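Local coordinates for periplasmic aliphatic sulphonates-binding protein (PDB 2X26), which probably binds aliphatic sulfonates in the periplasm as the solute receptor of an ABC-type import system, at residues Val108-Gln111 with Ser116-Leu119; Ala147-Asn152 with Leu167-Val172; Leu226-Met231 with Pro236-Tyr241. All coordinates share one frame; numbering follows the deposited sequence. Where two conformers were deposited one is given.

In the fold
The chain has the two-lobed fold of periplasmic binding proteins, each lobe built on a five-stranded mixed sheet. Interactions 1 and 2 belong to the lobe whose sheet contains strands 107-110, 155-159 and 172-177; their centres are about 16 Å apart, and their nearest atoms, about 6 Å apart, do not touch. Interaction 3 joins two consecutive later helices, with its centre about 24 Å from that of interaction 1 and about 20 Å from that of interaction 2. It does touch interaction 2: Leu168 CD1 packs 3.4 Å from Pro236 O. A glycerol molecule, probably from the crystallisation liquor, lies about 4 Å from the Tyr241 side chain of interaction 3.

Interaction 1 of 3, residues Val108-Gln111 with Ser116-Leu119; sequences VAFQ and SHNL
Phe110 drives the edge of its ring at one face of the His117 imidazole, a T-shaped stack with centroids 5.3 Å apart and ring planes at 75°. The leading atom is Phe110 CE1, which sits over the rim of the imidazole, 3.7 Å from His117 CG. With chi1 near 58°, Phe110 CG lies between its own backbone N and carbonyl carbon, and this swings the ring toward the helix. Nearer the backbone, Phe110 CB meets Ser116 CB at 4.0 Å. Gln111 O lies at the edge of the imidazole, near its plane, 3.7 Å from His117 CB. This is the strand-to-helix turn of a beta-alpha-beta unit: strand 107-110 ends, a short loop follows, and helix 115-126 leads on to strand 135-138. A water spans the turn, accepting from Gln111 N at 3.0 Å and reaching Ser116 OG by a weak bond of 3.3 Å; Ser116 OG is also weakly bonded to Glu87 OE2. Further out, the backbone N-H of Gly113 bonds to His117 ND1, tying the rotation of the imidazole to the loop, while Ser114 OG holds Gln111 O. Phe131 meets both stacked rings, and Tyr138 adds a further aromatic neighbour to Phe110.

Interaction 2 of 3, residues Ala147-Asn152 with Leu167-Val172; sequences AFQQGN and LLQGGV
A Schellman motif ends helix 141-149, and from this helix end Phe148 and Gln149 reach across to Val172 and Gln169, where helix 162-169 gives way to strand 172-177. Gly151 takes the positive phi of the motif, and two backbone bonds run back into the last turn: Asn152 N to Ala147 O at 2.8 Å and Gly151 N to Phe148 O at 3.2 Å. On the other side the chain leaves its helix at Gly170, also with positive phi, and passes through Gly171, whose backbone is bonded to Glu93, into the strand. The backbones stay well apart, so side chains alone make the contact. On the exposed side the two glutamines cross at about a right angle, their amide planes 40° apart. Gln149 NE2 points a bent, weak hydrogen bond of 3.0 Å at Gln169 OE1, with an angle of 121° at the hydrogen; both side chains were modelled in two conformers, which leaves this bond doubtful. The other half is apolar. Phe148 chi1 of -175° turns CG away from the backbone N and takes the ring toward Val172, and there Val172 CG1 approaches obliquely, 3.6 Å from Phe148 CE2 and 4.0 Å from Phe148 CZ.

Interaction 3 of 3, residues Leu226-Met231 with Pro236-Tyr241; sequences LLAKTM and PVIASY
Ile238 packs against three residues of helix 220-231, and its CG1, CG2 and CD1 all make contacts there. Its CG1 presses closest, 3.6 Å from Ala228 CA, where the small alanine lets the two backbones come near. Ile238 CG2 rests 3.9 Å from Leu227 CB, and Ile238 CD1 lies between Met231 SD and Leu227 O, 3.9 Å from each. The chi1 of -60° sets Ile238 CG1 beside its own backbone N and CG2 anti to that N, and this spread lets one side chain serve several neighbours. The short segments cross steeply, at 109° between their N-to-C directions and 9.2 Å at closest approach, which confines the dense packing to this small patch.

Against Tyr241, itself buried, the methionine sulfur keeps its distance. The Met231 chain, extended beyond CG, crosses the tyrosine at about a right angle in a Met-aromatic contact: SD stands almost straight above the ring, but 4.9 Å from its centroid, and only the methyl reaches the ring, with Met231 CE 4.0 Å from Tyr241 CZ. The outer margin is formed by the partly exposed Ala228 and Met231, while Lys229, on the far face of its helix, points away from helix 235-243.

The pair bridges elements of both lobes: Leu227 packs on Val17 and Tyr241 on Ile14 of helix 14-21, whereas Val237 meets Ser164 and Leu168 of helix 162-169.

Interaction 1 of 3, residues Val108-Gln111 with Ser116-Leu119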
loop_
_atom_site.group_PDB
_atom_site.type_symbol
_atom_site.label_atom_id
_atom_site.label_comp_id
_atom_site.label_asym_id
_atom_site.label_seq_id
_atom_site.Cartn_x
_atom_site.Cartn_y
_atom_site.Cartn_z
ATOM N N VAL A 108 19.977 -12.616 -8.003
ATOM C CA VAL A 108 18.841 -12.356 -7.148
ATOM C C VAL A 108 17.642 -11.938 -8.006
ATOM O O VAL A 108 17.720 -10.917 -8.713
ATOM C CB VAL A 108 19.187 -11.246 -6.149
ATOM C CG1 VAL A 108 17.984 -10.976 -5.204
ATOM C CG2 VAL A 108 20.471 -11.597 -5.309
ATOM N N ALA A 109 16.514 -12.650 -7.893
ATOM C CA ALA A 109 15.329 -12.299 -8.652
ATOM C C ALA A 109 14.453 -11.341 -7.851
ATOM O O ALA A 109 14.328 -11.508 -6.636
ATOM C CB ALA A 109 14.540 -13.539 -8.956
ATOM N N PHE A 110 13.841 -10.378 -8.543
ATOM C CA PHE A 110 12.829 -9.448 -7.969
ATOM C C PHE A 110 12.222 -8.624 -9.092
ATOM O O PHE A 110 12.827 -8.525 -10.161
ATOM C CB PHE A 110 13.472 -8.489 -6.953
ATOM C CG PHE A 110 14.597 -7.643 -7.538
ATOM C CD1 PHE A 110 14.379 -6.316 -7.942
ATOM C CD2 PHE A 110 15.868 -8.195 -7.718
ATOM C CE1 PHE A 110 15.438 -5.564 -8.499
ATOM C CE2 PHE A 110 16.904 -7.458 -8.303
ATOM C CZ PHE A 110 16.676 -6.143 -8.673
ATOM N N GLN A 111 11.109 -7.938 -8.825
ATOM C CA GLN A 111 10.466 -7.095 -9.835
ATOM C C GLN A 111 11.077 -5.697 -9.878
ATOM O O GLN A 111 11.184 -5.017 -8.856
ATOM C CB GLN A 111 8.934 -7.007 -9.605
ATOM C CG GLN A 111 8.244 -6.274 -10.763
ATOM C CD GLN A 111 6.719 -6.263 -10.618
ATOM O OE1 GLN A 111 6.031 -7.144 -11.098
ATOM N NE2 GLN A 111 6.209 -5.234 -10.007
ATOM N N SER A 116 10.246 -4.756 -3.514
ATOM C CA SER A 116 11.409 -5.650 -3.357
ATOM C C SER A 116 12.723 -5.019 -3.894
ATOM O O SER A 116 13.789 -5.268 -3.335
ATOM C CB SER A 116 11.200 -7.023 -4.013
ATOM O OG SER A 116 10.110 -7.684 -3.369
ATOM N N HIS A 117 12.624 -4.228 -4.982
ATOM C CA HIS A 117 13.787 -3.491 -5.534
ATOM C C HIS A 117 14.260 -2.527 -4.431
ATOM O O HIS A 117 15.471 -2.420 -4.186
ATOM C CB HIS A 117 13.339 -2.762 -6.834
ATOM C CG HIS A 117 14.446 -2.143 -7.648
ATOM N ND1 HIS A 117 14.357 -1.993 -9.023
ATOM C CD2 HIS A 117 15.615 -1.557 -7.282
ATOM C CE1 HIS A 117 15.439 -1.368 -9.465
ATOM N NE2 HIS A 117 16.224 -1.107 -8.428
ATOM N N ASN A 118 13.329 -1.864 -3.734
ATOM C CA ASN A 118 13.698 -0.907 -2.694
ATOM C C ASN A 118 14.365 -1.666 -1.539
ATOM O O ASN A 118 15.424 -1.253 -1.039
ATOM C CB ASN A 118 12.443 -0.133 -2.222
ATOM C CG ASN A 118 12.722 0.848 -1.141
ATOM O OD1 ASN A 118 13.533 1.775 -1.309
ATOM N ND2 ASN A 118 12.016 0.710 -0.012
ATOM N N LEU A 119 13.761 -2.786 -1.131
ATOM C CA LEU A 119 14.288 -3.562 0.016
ATOM C C LEU A 119 15.687 -4.012 -0.327
ATOM O O LEU A 119 16.598 -3.889 0.489
ATOM C CB LEU A 119 13.443 -4.825 0.303
ATOM C CG LEU A 119 14.025 -5.763 1.390
ATOM C CD1 LEU A 119 13.394 -5.398 2.624
ATOM C CD2 LEU A 119 13.655 -7.164 1.125
HETATM O O HOH W 1 9.835 -9.108 -6.339
#

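Interaction 2 of 3, residues Ala147-Asn152 with Leu167-Val172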
loop_
_atom_site.group_PDB
_atom_site.type_symbol
_atom_site.label_atom_id
_atom_site.label_comp_id
_atom_site.label_asym_id
_atom_site.label_seq_id
_atom_site.Cartn_x
_atom_site.Cartn_y
_atom_site.Cartn_z
ATOM N N ALA A 147 11.912 -19.508 -11.502
ATOM C CA ALA A 147 13.346 -19.485 -11.587
ATOM C C ALA A 147 13.994 -19.944 -10.283
ATOM O O ALA A 147 14.977 -20.694 -10.304
ATOM C CB ALA A 147 13.817 -18.091 -11.969
ATOM N N PHE A 148 13.433 -19.488 -9.164
ATOM C CA PHE A 148 13.911 -19.824 -7.824
ATOM C C PHE A 148 13.726 -21.334 -7.567
ATOM O O PHE A 148 14.664 -22.000 -7.108
ATOM C CB PHE A 148 13.166 -18.946 -6.829
ATOM C CG PHE A 148 13.612 -19.076 -5.393
ATOM C CD1 PHE A 148 14.967 -18.960 -5.014
ATOM C CD2 PHE A 148 12.657 -19.255 -4.405
ATOM C CE1 PHE A 148 15.357 -19.074 -3.668
ATOM C CE2 PHE A 148 13.033 -19.362 -3.058
ATOM C CZ PHE A 148 14.376 -19.261 -2.681
ATOM N N GLN A 149 12.550 -21.872 -7.906
ATOM C CA GLN A 149 12.297 -23.322 -7.750
ATOM C C GLN A 149 13.221 -24.185 -8.602
ATOM O O GLN A 149 13.602 -25.297 -8.203
ATOM C CB GLN A 149 10.840 -23.668 -8.044
ATOM C CG GLN A 149 9.908 -23.303 -6.919
ATOM C CD GLN A 149 8.466 -23.324 -7.359
ATOM O OE1 GLN A 149 8.173 -23.433 -8.553
ATOM N NE2 GLN A 149 7.551 -23.198 -6.400
ATOM N N GLN A 150 13.617 -23.666 -9.755
ATOM C CA GLN A 150 14.478 -24.404 -10.689
ATOM C C GLN A 150 15.993 -24.199 -10.464
ATOM O O GLN A 150 16.835 -24.688 -11.268
ATOM C CB GLN A 150 14.080 -24.020 -12.093
ATOM C CG GLN A 150 12.633 -24.429 -12.399
ATOM C CD GLN A 150 12.115 -23.762 -13.637
ATOM O OE1 GLN A 150 12.876 -23.133 -14.375
ATOM N NE2 GLN A 150 10.812 -23.848 -13.856
ATOM N N GLY A 151 16.306 -23.474 -9.384
ATOM C CA GLY A 151 17.691 -23.172 -8.954
ATOM C C GLY A 151 18.402 -22.266 -9.938
ATOM O O GLY A 151 19.622 -22.290 -10.009
ATOM N N ASN A 152 17.628 -21.471 -10.693
ATOM C CA ASN A 152 18.203 -20.542 -11.661
ATOM C C ASN A 152 18.622 -19.188 -11.061
ATOM O O ASN A 152 19.508 -18.503 -11.595
ATOM C CB ASN A 152 17.284 -20.385 -12.866
ATOM C CG ASN A 152 17.354 -21.585 -13.813
ATOM O OD1 ASN A 152 18.291 -22.358 -13.764
ATOM N ND2 ASN A 152 16.348 -21.747 -14.640
ATOM N N LEU A 167 6.961 -20.098 1.749
ATOM C CA LEU A 167 7.347 -20.569 3.064
ATOM C C LEU A 167 6.666 -21.886 3.440
ATOM O O LEU A 167 7.323 -22.811 3.955
ATOM C CB LEU A 167 7.043 -19.484 4.121
ATOM C CG LEU A 167 7.501 -19.736 5.564
ATOM C CD1 LEU A 167 9.025 -19.844 5.679
ATOM C CD2 LEU A 167 6.987 -18.695 6.510
ATOM N N LEU A 168 5.371 -21.974 3.168
ATOM C CA LEU A 168 4.595 -23.140 3.599
ATOM C C LEU A 168 4.845 -24.363 2.747
ATOM O O LEU A 168 4.598 -25.487 3.213
ATOM C CB LEU A 168 3.112 -22.831 3.758
ATOM C CG LEU A 168 2.800 -21.794 4.856
ATOM C CD1 LEU A 168 1.304 -21.601 4.943
ATOM C CD2 LEU A 168 3.332 -22.219 6.212
ATOM N N GLN A 169 5.340 -24.143 1.528
ATOM C CA GLN A 169 5.736 -25.227 0.614
ATOM C C GLN A 169 7.013 -25.880 1.114
ATOM O O GLN A 169 7.349 -27.013 0.731
ATOM C CB GLN A 169 5.921 -24.719 -0.828
ATOM C CG GLN A 169 6.201 -25.841 -1.862
ATOM C CD GLN A 169 6.176 -25.370 -3.318
ATOM O OE1 GLN A 169 7.081 -24.660 -3.777
ATOM N NE2 GLN A 169 5.150 -25.797 -4.057
ATOM N N GLY A 170 7.735 -25.148 1.961
ATOM C CA GLY A 170 8.908 -25.660 2.626
ATOM C C GLY A 170 10.172 -25.474 1.810
ATOM O O GLY A 170 10.126 -25.125 0.638
ATOM N N GLY A 171 11.301 -25.682 2.461
ATOM C CA GLY A 171 12.569 -25.650 1.753
ATOM C C GLY A 171 13.219 -24.290 1.698
ATOM O O GLY A 171 14.380 -24.189 1.285
ATOM N N VAL A 172 12.496 -23.256 2.139
ATOM C CA VAL A 172 13.024 -21.886 2.082
ATOM C C VAL A 172 13.166 -21.223 3.439
ATOM O O VAL A 172 12.542 -21.616 4.436
ATOM C CB VAL A 172 12.246 -20.972 1.093
ATOM C CG1 VAL A 172 12.228 -21.576 -0.302
ATOM C CG2 VAL A 172 10.818 -20.677 1.603
#

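Interaction 3 of 3, residues Leu226-Met231 with Pro236-Tyr241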
loop_
_atom_site.group_PDB
_atom_site.type_symbol
_atom_site.label_atom_id
_atom_site.label_comp_id
_atom_site.label_asym_id
_atom_site.label_seq_id
_atom_site.Cartn_x
_atom_site.Cartn_y
_atom_site.Cartn_z
ATOM N N LEU A 226 -12.774 -15.168 4.472
ATOM C CA LEU A 226 -13.025 -14.116 3.482
ATOM C C LEU A 226 -11.838 -13.908 2.560
ATOM O O LEU A 226 -11.980 -13.956 1.337
ATOM C CB LEU A 226 -13.398 -12.818 4.176
ATOM C CG LEU A 226 -13.416 -11.662 3.197
ATOM C CD1 LEU A 226 -14.651 -11.773 2.302
ATOM C CD2 LEU A 226 -13.364 -10.368 3.979
ATOM N N LEU A 227 -10.650 -13.709 3.131
ATOM C CA LEU A 227 -9.467 -13.360 2.350
ATOM C C LEU A 227 -8.947 -14.592 1.584
ATOM O O LEU A 227 -8.395 -14.451 0.488
ATOM C CB LEU A 227 -8.398 -12.789 3.306
ATOM C CG LEU A 227 -8.698 -11.435 3.948
ATOM C CD1 LEU A 227 -7.644 -11.128 5.036
ATOM C CD2 LEU A 227 -8.725 -10.295 2.873
ATOM N N ALA A 228 -9.186 -15.817 2.094
ATOM C CA ALA A 228 -8.807 -16.997 1.330
ATOM C C ALA A 228 -9.619 -16.975 0.036
ATOM O O ALA A 228 -9.084 -17.279 -1.025
ATOM C CB ALA A 228 -9.060 -18.295 2.135
ATOM N N LYS A 229 -10.900 -16.612 0.128
ATOM C CA LYS A 229 -11.776 -16.569 -1.040
ATOM C C LYS A 229 -11.363 -15.469 -2.024
ATOM O O LYS A 229 -11.218 -15.733 -3.213
ATOM C CB LYS A 229 -13.217 -16.311 -0.580
ATOM C CG LYS A 229 -14.222 -16.313 -1.714
ATOM C CD LYS A 229 -15.680 -16.302 -1.164
ATOM C CE LYS A 229 -15.867 -17.279 0.016
ATOM N NZ LYS A 229 -17.331 -17.518 0.296
ATOM N N THR A 230 -11.188 -14.256 -1.507
ATOM C CA THR A 230 -10.933 -13.038 -2.346
ATOM C C THR A 230 -9.531 -13.099 -2.955
ATOM O O THR A 230 -9.312 -12.755 -4.142
ATOM C CB THR A 230 -11.168 -11.711 -1.555
ATOM O OG1 THR A 230 -10.295 -11.653 -0.415
ATOM C CG2 THR A 230 -12.642 -11.529 -1.102
ATOM N N MET A 231 -8.566 -13.611 -2.204
ATOM C CA MET A 231 -7.232 -13.739 -2.746
ATOM C C MET A 231 -7.035 -14.984 -3.553
ATOM O O MET A 231 -6.071 -15.064 -4.303
ATOM C CB MET A 231 -6.162 -13.697 -1.639
ATOM C CG MET A 231 -6.136 -12.353 -0.981
ATOM S SD MET A 231 -4.657 -12.291 0.066
ATOM C CE MET A 231 -4.686 -10.640 0.655
ATOM N N PRO A 236 -4.349 -21.777 5.327
ATOM C CA PRO A 236 -3.075 -21.598 6.067
ATOM C C PRO A 236 -2.145 -20.527 5.505
ATOM O O PRO A 236 -1.344 -19.941 6.263
ATOM C CB PRO A 236 -2.412 -22.984 5.981
ATOM C CG PRO A 236 -3.617 -23.943 5.817
ATOM C CD PRO A 236 -4.497 -23.171 4.859
ATOM N N VAL A 237 -2.176 -20.284 4.200
ATOM C CA VAL A 237 -1.378 -19.186 3.614
ATOM C C VAL A 237 -1.849 -17.819 4.132
ATOM O O VAL A 237 -1.031 -16.954 4.514
ATOM C CB VAL A 237 -1.383 -19.264 2.058
ATOM C CG1 VAL A 237 -0.656 -18.058 1.446
ATOM C CG2 VAL A 237 -0.682 -20.566 1.628
ATOM N N ILE A 238 -3.177 -17.650 4.213
ATOM C CA ILE A 238 -3.812 -16.412 4.746
ATOM C C ILE A 238 -3.467 -16.258 6.233
ATOM O O ILE A 238 -3.226 -15.118 6.690
ATOM C CB ILE A 238 -5.330 -16.435 4.583
ATOM C CG1 ILE A 238 -5.702 -16.549 3.092
ATOM C CG2 ILE A 238 -5.998 -15.187 5.194
ATOM C CD1 ILE A 238 -5.042 -15.491 2.231
ATOM N N ALA A 239 -3.490 -17.363 6.977
ATOM C CA ALA A 239 -3.144 -17.307 8.407
ATOM C C ALA A 239 -1.723 -16.732 8.605
ATOM O O ALA A 239 -1.514 -15.842 9.430
ATOM C CB ALA A 239 -3.241 -18.688 9.044
ATOM N N SER A 240 -0.754 -17.288 7.860
ATOM C CA SER A 240 0.646 -16.829 7.852
ATOM C C SER A 240 0.709 -15.367 7.422
ATOM O O SER A 240 1.392 -14.546 8.057
ATOM C CB SER A 240 1.442 -17.689 6.877
ATOM O OG SER A 240 2.834 -17.378 6.883
ATOM N N TYR A 241 -0.006 -15.034 6.348
ATOM C CA TYR A 241 -0.063 -13.669 5.872
ATOM C C TYR A 241 -0.509 -12.660 6.953
ATOM O O TYR A 241 0.149 -11.603 7.152
ATOM C CB TYR A 241 -1.045 -13.605 4.696
ATOM C CG TYR A 241 -1.271 -12.249 4.134
ATOM C CD1 TYR A 241 -0.448 -11.746 3.152
ATOM C CD2 TYR A 241 -2.315 -11.455 4.596
ATOM C CE1 TYR A 241 -0.659 -10.440 2.633
ATOM C CE2 TYR A 241 -2.546 -10.190 4.087
ATOM C CZ TYR A 241 -1.732 -9.695 3.116
ATOM O OH TYR A 241 -2.016 -8.456 2.607
#